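Local coordinates for protein citrate lyase, subunit 1 (Methanosaeta concilii, PDB 6HXI) that probably catalyses the ATP-driven conversion of citrate and coenzyme A into oxaloacetate and acetyl-CoA, with release of ADP and phosphate, at residues Gly5-Asp10 with Leu103-Ile108; Tyr317-Leu322 with Glu360-Lys365. One frame throughout, in Å; residues are numbered along the deposited sequence.

Contact 1: residues Gly5-Asp10 with Leu103-Ile108; sequences GIREYD and LSYFLI
A cation-pi stack of Arg7 on Tyr105, continued by van der Waals contacts of Glu8 and Tyr9 with Leu107, joins the start of helix 8-18 to strand 106-110 and the residues leading into it. The guanidinium lies almost flat over the phenol, the planes 18° apart, with Arg7 CZ 3.8 Å from the centroid of the Tyr105 ring. Arg7 NH1 sits over the middle of this face and comes within 3.4 Å of Tyr105 CD2, whereas NH2 lies nearer the CB end of the tyrosine. An extended chain from CG to NE carries the Arg7 group across, and a turned chi4 of -79° swings it out of line with that chain. Arg7 NH2 also donates a hydrogen bond to the backbone O of Asp61, which helps fix the rotation of the guanidinium above the ring.

Both segments belong to the ATP-grasp region. The contact joins the turn that follows strand 3-6, an outermost strand of the six-stranded antiparallel sheet within this chain, to strand 106-110, an inner strand of the four-stranded one. The carboxylate of Asp61, which follows strand 56-60, accepts the backbone N-H groups of Glu8 (at OD1) and Tyr9 (at OD2) in the first turn of helix 8-18.

Leu107 divides its two methyls between neighbouring residues of that turn. Leu107 CD1 lies at the edge of the Tyr9 ring, 3.7 Å from Tyr9 CD1; Leu107 CD2 is 3.8 Å from Glu8 OE2, and these last two side chains run roughly perpendicular. With CG anti to the backbone N (chi1 -164°) and the chain extended beyond it, Glu8 carries its acid past this methyl, where OE2 forms salt bridges with Lys12 and Lys59; the two ammonium groups would be expected to stabilise the carboxylate in its charged form.

Contact 2: residues Tyr317-Leu322 with Glu360-Lys365; sequences YTCTIL and EEYQQK
Tyr362 reaches from the junction of helices 348-361 and 363-368 onto helix 311-325, where Leu322 and Cys319 receive its ring. Along segment 360-365, the two glutamates come first, in the last turn of helix 348-361: Glu360 pairs with Arg395 in a salt bridge, while Glu361 OE2 is hydrogen-bonded to the hydroxyl of Tyr315, a second link to helix 311-325.

Tyr362 then leaves the helical conformation and takes the N-cap position of the next helix. Its ring presents one face to Leu322, whose CB stands over the centre in a CH-pi contact, 3.8 Å from the centroid and 14° off the ring normal. Leu322 CG is anti to its own carbonyl carbon (chi1 -69°), and from there Leu322 CD1 comes to 3.9 Å from Tyr362 CB, the two side chains running antiparallel past one another. Farther out, Tyr362 CE1 lies a loose 4.5 Å from Cys319 SG. Replacing the tyrosine with an alanine is likely to leave Leu322 CB without its aromatic cover and to open a gap between the helices at this junction.

Beyond the break, Lys365 rests on Thr326, just past the end of helix 311-325. In this CoA-ligase-like region, helix 311-325 precedes strand 334-338 of the parallel sheet and helix 348-361 follows it; Cys319 on Ala358 and Leu322 on Leu359 extend their packing.

The phenol oxygen of Tyr362 stays 3.6 Å from Cys319 O without forming a hydrogen bond, so the contact depends on shape and dispersion, with the ring face as its main surface.

From the N terminus, the chain leaves strand 3-6, enters helix 8-18 and returns at 103-108, where contact 1 closes a loop of 92 residues that includes strands 33-35 and 56-60 and helix 79-89. It thereby ties the start of helix 8-18, just after a strand of one sheet, to the other sheet of the ATP-grasp region. The chain continues into the citrate-binding region, where contact 2 closes a shorter loop of 37 residues, spanning strand 334-338 and most of helix 348-361, and joins helices close in sequence. The two loops follow in series, neither nested nor crossed. Their centres are 37 Å apart and their nearest atoms about 21 Å, so each contact acts within its own region.

Contact 1: residues Gly5-Asp10 with Leu103-Ile108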
# COMPACT_ATOMS: atom_id res chain seq x y z
N GLY C 5 47.56 27.82 -34.74
CA GLY C 5 48.40 29.01 -34.59
C GLY C 5 47.69 30.12 -33.84
O GLY C 5 46.46 30.24 -33.92
N ILE C 6 48.44 30.91 -33.06
CA ILE C 6 47.85 32.01 -32.28
C ILE C 6 48.56 33.31 -32.58
O ILE C 6 49.73 33.30 -32.97
CB ILE C 6 47.74 31.70 -30.74
CG1 ILE C 6 49.10 31.34 -30.10
CG2 ILE C 6 46.70 30.61 -30.48
CD1 ILE C 6 49.13 31.50 -28.60
N ARG C 7 47.87 34.44 -32.41
CA ARG C 7 48.44 35.76 -32.61
C ARG C 7 49.57 35.98 -31.64
O ARG C 7 49.53 35.50 -30.50
CB ARG C 7 47.39 36.88 -32.44
CG ARG C 7 46.30 36.83 -33.47
CD ARG C 7 45.57 38.15 -33.63
NE ARG C 7 44.22 37.93 -34.14
CZ ARG C 7 43.92 37.69 -35.42
NH1 ARG C 7 42.67 37.46 -35.79
NH2 ARG C 7 44.88 37.64 -36.33
N GLU C 8 50.59 36.71 -32.11
CA GLU C 8 51.77 37.14 -31.35
C GLU C 8 51.26 37.85 -30.08
O GLU C 8 51.81 37.62 -29.00
CB GLU C 8 52.60 38.10 -32.21
CG GLU C 8 54.02 38.33 -31.73
CD GLU C 8 54.86 39.24 -32.62
OE1 GLU C 8 54.69 39.20 -33.87
OE2 GLU C 8 55.71 39.98 -32.08
N TYR C 9 50.17 38.65 -30.20
CA TYR C 9 49.49 39.36 -29.12
C TYR C 9 49.11 38.39 -28.00
O TYR C 9 49.46 38.63 -26.84
CB TYR C 9 48.25 40.11 -29.67
CG TYR C 9 47.36 40.71 -28.60
CD1 TYR C 9 47.78 41.81 -27.86
CD2 TYR C 9 46.11 40.17 -28.33
CE1 TYR C 9 46.96 42.37 -26.88
CE2 TYR C 9 45.30 40.69 -27.32
CZ TYR C 9 45.73 41.80 -26.60
OH TYR C 9 44.94 42.36 -25.62
N ASP C 10 48.46 37.27 -28.36
CA ASP C 10 47.99 36.22 -27.47
C ASP C 10 49.14 35.43 -26.83
O ASP C 10 49.11 35.18 -25.61
CB ASP C 10 47.02 35.30 -28.22
CG ASP C 10 45.76 35.99 -28.73
OD1 ASP C 10 45.20 36.84 -28.00
OD2 ASP C 10 45.28 35.62 -29.83
N LEU C 103 44.97 43.22 -45.02
CA LEU C 103 45.58 43.33 -43.69
C LEU C 103 44.48 43.79 -42.72
O LEU C 103 43.80 44.77 -43.01
CB LEU C 103 46.76 44.32 -43.69
CG LEU C 103 48.04 43.89 -44.41
CD1 LEU C 103 49.00 45.05 -44.54
CD2 LEU C 103 48.73 42.72 -43.70
N SER C 104 44.25 43.07 -41.60
CA SER C 104 43.17 43.43 -40.67
C SER C 104 43.55 43.47 -39.18
O SER C 104 42.86 44.14 -38.40
CB SER C 104 41.96 42.53 -40.87
OG SER C 104 41.40 42.68 -42.17
N TYR C 105 44.62 42.75 -38.78
CA TYR C 105 45.06 42.70 -37.39
C TYR C 105 46.50 43.15 -37.22
O TYR C 105 47.38 42.69 -37.95
CB TYR C 105 44.80 41.32 -36.76
CG TYR C 105 43.32 40.99 -36.68
CD1 TYR C 105 42.57 41.38 -35.58
CD2 TYR C 105 42.68 40.30 -37.70
CE1 TYR C 105 41.20 41.11 -35.50
CE2 TYR C 105 41.31 40.02 -37.64
CZ TYR C 105 40.58 40.42 -36.54
OH TYR C 105 39.24 40.12 -36.47
N PHE C 106 46.72 44.08 -36.28
CA PHE C 106 48.03 44.69 -36.01
C PHE C 106 48.36 44.72 -34.52
O PHE C 106 47.51 45.09 -33.70
CB PHE C 106 48.11 46.13 -36.57
CG PHE C 106 47.89 46.23 -38.06
CD1 PHE C 106 46.60 46.37 -38.59
CD2 PHE C 106 48.96 46.19 -38.95
CE1 PHE C 106 46.39 46.43 -39.97
CE2 PHE C 106 48.75 46.26 -40.33
CZ PHE C 106 47.47 46.39 -40.82
N LEU C 107 49.60 44.38 -34.19
CA LEU C 107 50.05 44.41 -32.80
C LEU C 107 50.84 45.68 -32.51
O LEU C 107 51.74 46.05 -33.28
CB LEU C 107 50.87 43.14 -32.46
CG LEU C 107 51.62 43.10 -31.11
CD1 LEU C 107 50.67 42.94 -29.92
CD2 LEU C 107 52.68 42.03 -31.11
N ILE C 108 50.51 46.35 -31.39
CA ILE C 108 51.23 47.53 -30.90
C ILE C 108 51.90 47.17 -29.57
O ILE C 108 51.26 46.65 -28.65
CB ILE C 108 50.44 48.88 -30.85
CG1 ILE C 108 49.53 49.05 -32.09
CG2 ILE C 108 51.42 50.07 -30.71
CD1 ILE C 108 48.45 50.08 -31.93

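Contact 2: residues Tyr317-Leu322 with Glu360-Lys365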
# COMPACT_ATOMS: atom_id res chain seq x y z
N TYR C 317 24.31 19.27 -39.29
CA TYR C 317 25.45 19.23 -40.19
C TYR C 317 24.97 19.24 -41.65
O TYR C 317 25.48 20.03 -42.44
CB TYR C 317 26.28 17.97 -39.91
CG TYR C 317 27.60 17.91 -40.65
CD1 TYR C 317 28.75 18.48 -40.11
CD2 TYR C 317 27.70 17.27 -41.88
CE1 TYR C 317 29.97 18.41 -40.78
CE2 TYR C 317 28.92 17.19 -42.56
CZ TYR C 317 30.05 17.77 -42.01
OH TYR C 317 31.24 17.70 -42.69
N THR C 318 24.01 18.36 -41.99
CA THR C 318 23.45 18.24 -43.34
C THR C 318 22.72 19.52 -43.73
O THR C 318 22.81 19.93 -44.89
CB THR C 318 22.56 16.96 -43.48
OG1 THR C 318 23.26 15.82 -42.99
CG2 THR C 318 22.14 16.69 -44.93
N CYS C 319 22.02 20.16 -42.77
CA CYS C 319 21.31 21.43 -42.96
C CYS C 319 22.29 22.53 -43.33
O CYS C 319 21.99 23.36 -44.19
CB CYS C 319 20.51 21.81 -41.71
SG CYS C 319 18.91 20.98 -41.57
N THR C 320 23.48 22.53 -42.69
CA THR C 320 24.56 23.50 -42.93
C THR C 320 25.12 23.36 -44.35
O THR C 320 25.25 24.37 -45.04
CB THR C 320 25.66 23.37 -41.86
OG1 THR C 320 25.05 23.38 -40.57
CG2 THR C 320 26.68 24.50 -41.93
N ILE C 321 25.46 22.11 -44.77
CA ILE C 321 25.98 21.81 -46.11
C ILE C 321 24.95 22.20 -47.17
O ILE C 321 25.31 22.91 -48.11
CB ILE C 321 26.49 20.34 -46.24
CG1 ILE C 321 27.80 20.14 -45.44
CG2 ILE C 321 26.66 19.92 -47.74
CD1 ILE C 321 28.30 18.74 -45.36
N LEU C 322 23.68 21.79 -46.97
CA LEU C 322 22.58 22.10 -47.88
C LEU C 322 22.37 23.59 -48.02
O LEU C 322 22.26 24.06 -49.15
CB LEU C 322 21.27 21.40 -47.50
CG LEU C 322 21.26 19.89 -47.67
CD1 LEU C 322 20.12 19.29 -46.94
CD2 LEU C 322 21.23 19.49 -49.13
N GLU C 360 14.75 16.41 -46.92
CA GLU C 360 13.30 16.60 -46.98
C GLU C 360 12.96 18.08 -46.84
O GLU C 360 12.11 18.59 -47.57
CB GLU C 360 12.60 15.82 -45.86
CG GLU C 360 12.20 14.40 -46.23
CD GLU C 360 11.65 13.56 -45.09
OE1 GLU C 360 12.40 13.28 -44.13
OE2 GLU C 360 10.47 13.13 -45.19
N GLU C 361 13.64 18.78 -45.90
CA GLU C 361 13.44 20.20 -45.63
C GLU C 361 13.94 21.11 -46.73
O GLU C 361 13.35 22.17 -46.96
CB GLU C 361 14.06 20.60 -44.28
CG GLU C 361 13.02 20.63 -43.18
CD GLU C 361 13.53 21.02 -41.81
OE1 GLU C 361 14.09 22.13 -41.67
OE2 GLU C 361 13.34 20.23 -40.86
N TYR C 362 15.02 20.71 -47.42
CA TYR C 362 15.64 21.46 -48.52
C TYR C 362 15.12 21.06 -49.91
O TYR C 362 15.69 21.50 -50.90
CB TYR C 362 17.17 21.39 -48.43
CG TYR C 362 17.75 22.47 -47.55
CD1 TYR C 362 17.82 22.31 -46.17
CD2 TYR C 362 18.20 23.67 -48.09
CE1 TYR C 362 18.33 23.32 -45.35
CE2 TYR C 362 18.71 24.69 -47.28
CZ TYR C 362 18.77 24.51 -45.91
OH TYR C 362 19.26 25.50 -45.11
N GLN C 363 14.02 20.27 -49.98
CA GLN C 363 13.34 19.75 -51.19
C GLN C 363 13.17 20.78 -52.32
O GLN C 363 13.54 20.47 -53.46
CB GLN C 363 11.98 19.13 -50.82
CG GLN C 363 11.21 18.52 -51.98
CD GLN C 363 9.83 18.06 -51.57
OE1 GLN C 363 9.55 16.86 -51.49
NE2 GLN C 363 8.93 19.01 -51.32
N GLN C 364 12.61 21.97 -52.02
CA GLN C 364 12.38 23.03 -53.02
C GLN C 364 13.70 23.60 -53.54
O GLN C 364 13.90 23.69 -54.76
CB GLN C 364 11.47 24.13 -52.45
CG GLN C 364 10.70 24.90 -53.52
CD GLN C 364 10.18 26.23 -53.04
OE1 GLN C 364 9.45 26.32 -52.04
NE2 GLN C 364 10.53 27.28 -53.76
N LYS C 365 14.61 23.97 -52.60
CA LYS C 365 15.94 24.50 -52.88
C LYS C 365 16.86 23.50 -53.61
O LYS C 365 17.72 23.92 -54.37
CB LYS C 365 16.60 25.02 -51.59
CG LYS C 365 16.46 26.51 -51.41
CD LYS C 365 16.69 26.95 -49.96
CE LYS C 365 16.44 28.44 -49.80
NZ LYS C 365 16.46 28.89 -48.38